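Local coordinates for aminotransferase (Neisseria meningitidis Z2491, PDB 3JTX), which probably transfers amino groups between amino acids and keto acids, using a covalently bound pyridoxal phosphate cofactor, at residues I24-L35 with R343-V353. Numbering follows the deposited sequence.
Sequences ISAPEGMEAVPL and RNLWQKAAIQV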
# COMPACT_ATOMS: atom_id res chain seq x y z
N ILE A 24 -16.42 11.89 -32.48
CA ILE A 24 -17.61 12.69 -32.23
C ILE A 24 -17.11 13.83 -31.35
O ILE A 24 -16.54 13.60 -30.28
CB ILE A 24 -18.73 11.92 -31.50
CG1 ILE A 24 -19.17 10.66 -32.28
CG2 ILE A 24 -19.92 12.82 -31.26
CD1 ILE A 24 -19.80 9.54 -31.36
N SER A 25 -17.28 15.05 -31.84
CA SER A 25 -16.86 16.23 -31.08
C SER A 25 -18.06 16.85 -30.38
O SER A 25 -19.20 16.76 -30.85
CB SER A 25 -16.17 17.26 -31.99
OG SER A 25 -14.75 17.15 -31.85
N ALA A 26 -17.80 17.44 -29.22
CA ALA A 26 -18.81 18.21 -28.49
C ALA A 26 -18.93 19.57 -29.20
O ALA A 26 -17.97 20.01 -29.84
CB ALA A 26 -18.38 18.41 -27.06
N PRO A 27 -20.08 20.24 -29.06
CA PRO A 27 -20.23 21.53 -29.75
C PRO A 27 -19.17 22.56 -29.37
O PRO A 27 -18.69 22.57 -28.25
CB PRO A 27 -21.62 22.00 -29.30
CG PRO A 27 -22.32 20.73 -28.85
CD PRO A 27 -21.25 19.92 -28.22
N GLU A 28 -18.84 23.43 -30.32
CA GLU A 28 -17.94 24.53 -30.06
C GLU A 28 -18.48 25.39 -28.92
O GLU A 28 -19.67 25.69 -28.88
CB GLU A 28 -17.83 25.39 -31.31
CG GLU A 28 -17.06 26.70 -31.14
CD GLU A 28 -17.12 27.54 -32.39
OE1 GLU A 28 -18.08 28.34 -32.57
OE2 GLU A 28 -16.20 27.39 -33.22
N GLY A 29 -17.59 25.77 -28.01
CA GLY A 29 -17.91 26.75 -26.98
C GLY A 29 -18.73 26.21 -25.83
O GLY A 29 -19.29 26.98 -25.05
N MSE A 30 -18.82 24.89 -25.73
CA MSE A 30 -19.56 24.24 -24.65
C MSE A 30 -18.61 23.49 -23.77
O MSE A 30 -17.93 22.60 -24.26
CB MSE A 30 -20.56 23.24 -25.22
CG MSE A 30 -21.85 23.85 -25.65
SE MSE A 30 -23.28 22.50 -25.62
CE MSE A 30 -24.27 23.28 -27.09
N GLU A 31 -18.59 23.83 -22.48
CA GLU A 31 -17.68 23.22 -21.53
C GLU A 31 -18.20 21.81 -21.26
O GLU A 31 -19.39 21.62 -21.03
CB GLU A 31 -17.68 24.02 -20.23
CG GLU A 31 -16.73 23.55 -19.14
CD GLU A 31 -16.95 24.30 -17.82
OE1 GLU A 31 -17.60 25.38 -17.82
OE2 GLU A 31 -16.46 23.82 -16.77
N ALA A 32 -17.31 20.82 -21.32
CA ALA A 32 -17.69 19.44 -21.04
C ALA A 32 -18.26 19.35 -19.62
O ALA A 32 -17.77 20.03 -18.71
CB ALA A 32 -16.49 18.51 -21.20
N VAL A 33 -19.30 18.53 -19.43
CA VAL A 33 -19.92 18.34 -18.12
C VAL A 33 -19.63 16.90 -17.65
O VAL A 33 -20.23 15.94 -18.15
CB VAL A 33 -21.45 18.58 -18.17
CG1 VAL A 33 -22.04 18.55 -16.76
CG2 VAL A 33 -21.79 19.94 -18.83
N PRO A 34 -18.68 16.75 -16.72
CA PRO A 34 -18.21 15.41 -16.38
C PRO A 34 -19.10 14.74 -15.34
O PRO A 34 -18.91 14.94 -14.14
CB PRO A 34 -16.81 15.66 -15.81
CG PRO A 34 -16.93 16.99 -15.15
CD PRO A 34 -17.84 17.79 -16.08
N LEU A 35 -20.09 13.98 -15.81
CA LEU A 35 -20.96 13.23 -14.88
C LEU A 35 -20.64 11.74 -14.91
O LEU A 35 -21.34 10.92 -14.29
CB LEU A 35 -22.43 13.45 -15.22
CG LEU A 35 -22.91 14.90 -15.37
CD1 LEU A 35 -24.37 14.91 -15.75
CD2 LEU A 35 -22.68 15.75 -14.11
N ARG A 343 -23.60 8.95 -26.43
CA ARG A 343 -23.12 9.59 -27.65
C ARG A 343 -23.94 10.84 -27.99
O ARG A 343 -23.37 11.86 -28.37
CB ARG A 343 -23.13 8.61 -28.82
CG ARG A 343 -21.95 7.66 -28.77
CD ARG A 343 -22.02 6.61 -29.85
NE ARG A 343 -20.79 5.82 -29.85
CZ ARG A 343 -20.63 4.64 -30.43
NH1 ARG A 343 -21.63 4.03 -31.06
NH2 ARG A 343 -19.45 4.05 -30.36
N ASN A 344 -25.25 10.76 -27.82
CA ASN A 344 -26.13 11.92 -28.12
C ASN A 344 -25.92 13.08 -27.13
O ASN A 344 -25.85 14.26 -27.53
CB ASN A 344 -27.59 11.46 -28.15
CG ASN A 344 -28.53 12.52 -28.69
OD1 ASN A 344 -28.22 13.22 -29.65
ND2 ASN A 344 -29.71 12.64 -28.07
N LEU A 345 -25.78 12.76 -25.85
CA LEU A 345 -25.55 13.79 -24.83
C LEU A 345 -24.23 14.51 -25.05
O LEU A 345 -24.13 15.72 -24.80
CB LEU A 345 -25.58 13.20 -23.42
CG LEU A 345 -26.94 12.69 -22.90
CD1 LEU A 345 -26.88 12.55 -21.37
CD2 LEU A 345 -28.08 13.53 -23.33
N TRP A 346 -23.22 13.77 -25.50
CA TRP A 346 -21.90 14.34 -25.78
C TRP A 346 -21.93 15.23 -27.01
O TRP A 346 -21.47 16.37 -26.97
CB TRP A 346 -20.85 13.24 -25.93
CG TRP A 346 -19.52 13.75 -26.35
CD1 TRP A 346 -18.91 13.54 -27.56
CD2 TRP A 346 -18.64 14.57 -25.59
NE1 TRP A 346 -17.69 14.16 -27.58
CE2 TRP A 346 -17.49 14.79 -26.38
CE3 TRP A 346 -18.69 15.13 -24.31
CZ2 TRP A 346 -16.42 15.57 -25.95
CZ3 TRP A 346 -17.62 15.89 -23.87
CH2 TRP A 346 -16.50 16.11 -24.69
N GLN A 347 -22.49 14.70 -28.10
CA GLN A 347 -22.52 15.43 -29.37
C GLN A 347 -23.40 16.68 -29.29
O GLN A 347 -23.08 17.68 -29.91
CB GLN A 347 -23.03 14.53 -30.51
CG GLN A 347 -23.00 15.22 -31.90
CD GLN A 347 -23.64 14.39 -33.00
OE1 GLN A 347 -24.10 13.27 -32.76
NE2 GLN A 347 -23.68 14.92 -34.20
N LYS A 348 -24.51 16.60 -28.55
CA LYS A 348 -25.46 17.72 -28.51
C LYS A 348 -25.22 18.71 -27.37
O LYS A 348 -25.59 19.87 -27.50
CB LYS A 348 -26.90 17.22 -28.40
CG LYS A 348 -27.36 16.29 -29.50
CD LYS A 348 -27.66 17.02 -30.78
CE LYS A 348 -28.13 16.06 -31.88
NZ LYS A 348 -29.11 15.00 -31.42
N ALA A 349 -24.64 18.26 -26.26
CA ALA A 349 -24.58 19.10 -25.04
C ALA A 349 -23.25 19.06 -24.29
O ALA A 349 -23.11 19.69 -23.23
CB ALA A 349 -25.71 18.71 -24.10
N ALA A 350 -22.27 18.34 -24.83
CA ALA A 350 -20.99 18.13 -24.17
C ALA A 350 -21.15 17.46 -22.82
O ALA A 350 -20.30 17.60 -21.96
CB ALA A 350 -20.20 19.48 -24.02
N ILE A 351 -22.25 16.73 -22.61
CA ILE A 351 -22.48 16.09 -21.31
C ILE A 351 -21.92 14.67 -21.35
O ILE A 351 -22.24 13.89 -22.24
CB ILE A 351 -23.99 16.05 -20.92
CG1 ILE A 351 -24.56 17.47 -20.73
CG2 ILE A 351 -24.17 15.21 -19.63
CD1 ILE A 351 -26.12 17.51 -20.68
N GLN A 352 -21.10 14.34 -20.35
CA GLN A 352 -20.47 13.04 -20.23
C GLN A 352 -21.18 12.16 -19.16
O GLN A 352 -21.13 12.46 -17.95
CB GLN A 352 -18.99 13.21 -19.86
CG GLN A 352 -18.16 14.02 -20.87
CD GLN A 352 -16.77 14.38 -20.34
OE1 GLN A 352 -16.64 15.21 -19.45
NE2 GLN A 352 -15.75 13.74 -20.88
N VAL A 353 -21.83 11.10 -19.61
CA VAL A 353 -22.37 10.06 -18.73
C VAL A 353 -21.76 8.72 -19.10
O VAL A 353 -21.22 8.56 -20.19
CB VAL A 353 -23.92 9.98 -18.77
CG1 VAL A 353 -24.53 11.33 -18.42
CG2 VAL A 353 -24.43 9.47 -20.13
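Arg343 begins the contact by laying the CG–CD part of its extended chain across CD1 of Ile24, while its NE hydrogen-bonds to Ala20 O. It belongs to helix 338-349, which runs into a short parallel two-stranded pairing, 351-352 with 33-34; in this class I/II aminotransferase the pairing, with the contacts of 24-32 on the helix, joins the N-terminal segment to the C-terminal part of the chain. Three residues on, the indole of Trp346 reaches residues 24-32, CG anti to the backbone N (chi1 174°). Trp346 NE1 donates a hydrogen bond to Ile24 O at 3.0 Å; the oxygen lies in the ring plane, yet the N-H meets it from above the carbonyl plane. Ala26 CB lies over one face of the Trp346 indole in a CH-pi contact, 3.7 Å from the centroid of its six-membered ring, and Ala32 CB sits at the ring edge. Gln347 turns its CB against Ile24 CG2, 3.6 Å away, and its carbonyl O touches CG and CD of Pro27. At Ala349 the selenium of selenomethionine Met30 touches the backbone. Ala350, with positive phi, ends the helical path; its CB packs against both Ala26 CB and Met30 CB, and its O takes Val33 N at 2.9 Å. Ile351 then lies alongside Val33, pointing the same way. Gln352 completes the ladder: its N donates to Val33 O, its O accepts from Leu35 N, and its OE1 lies 3.5 Å from Pro34 CA.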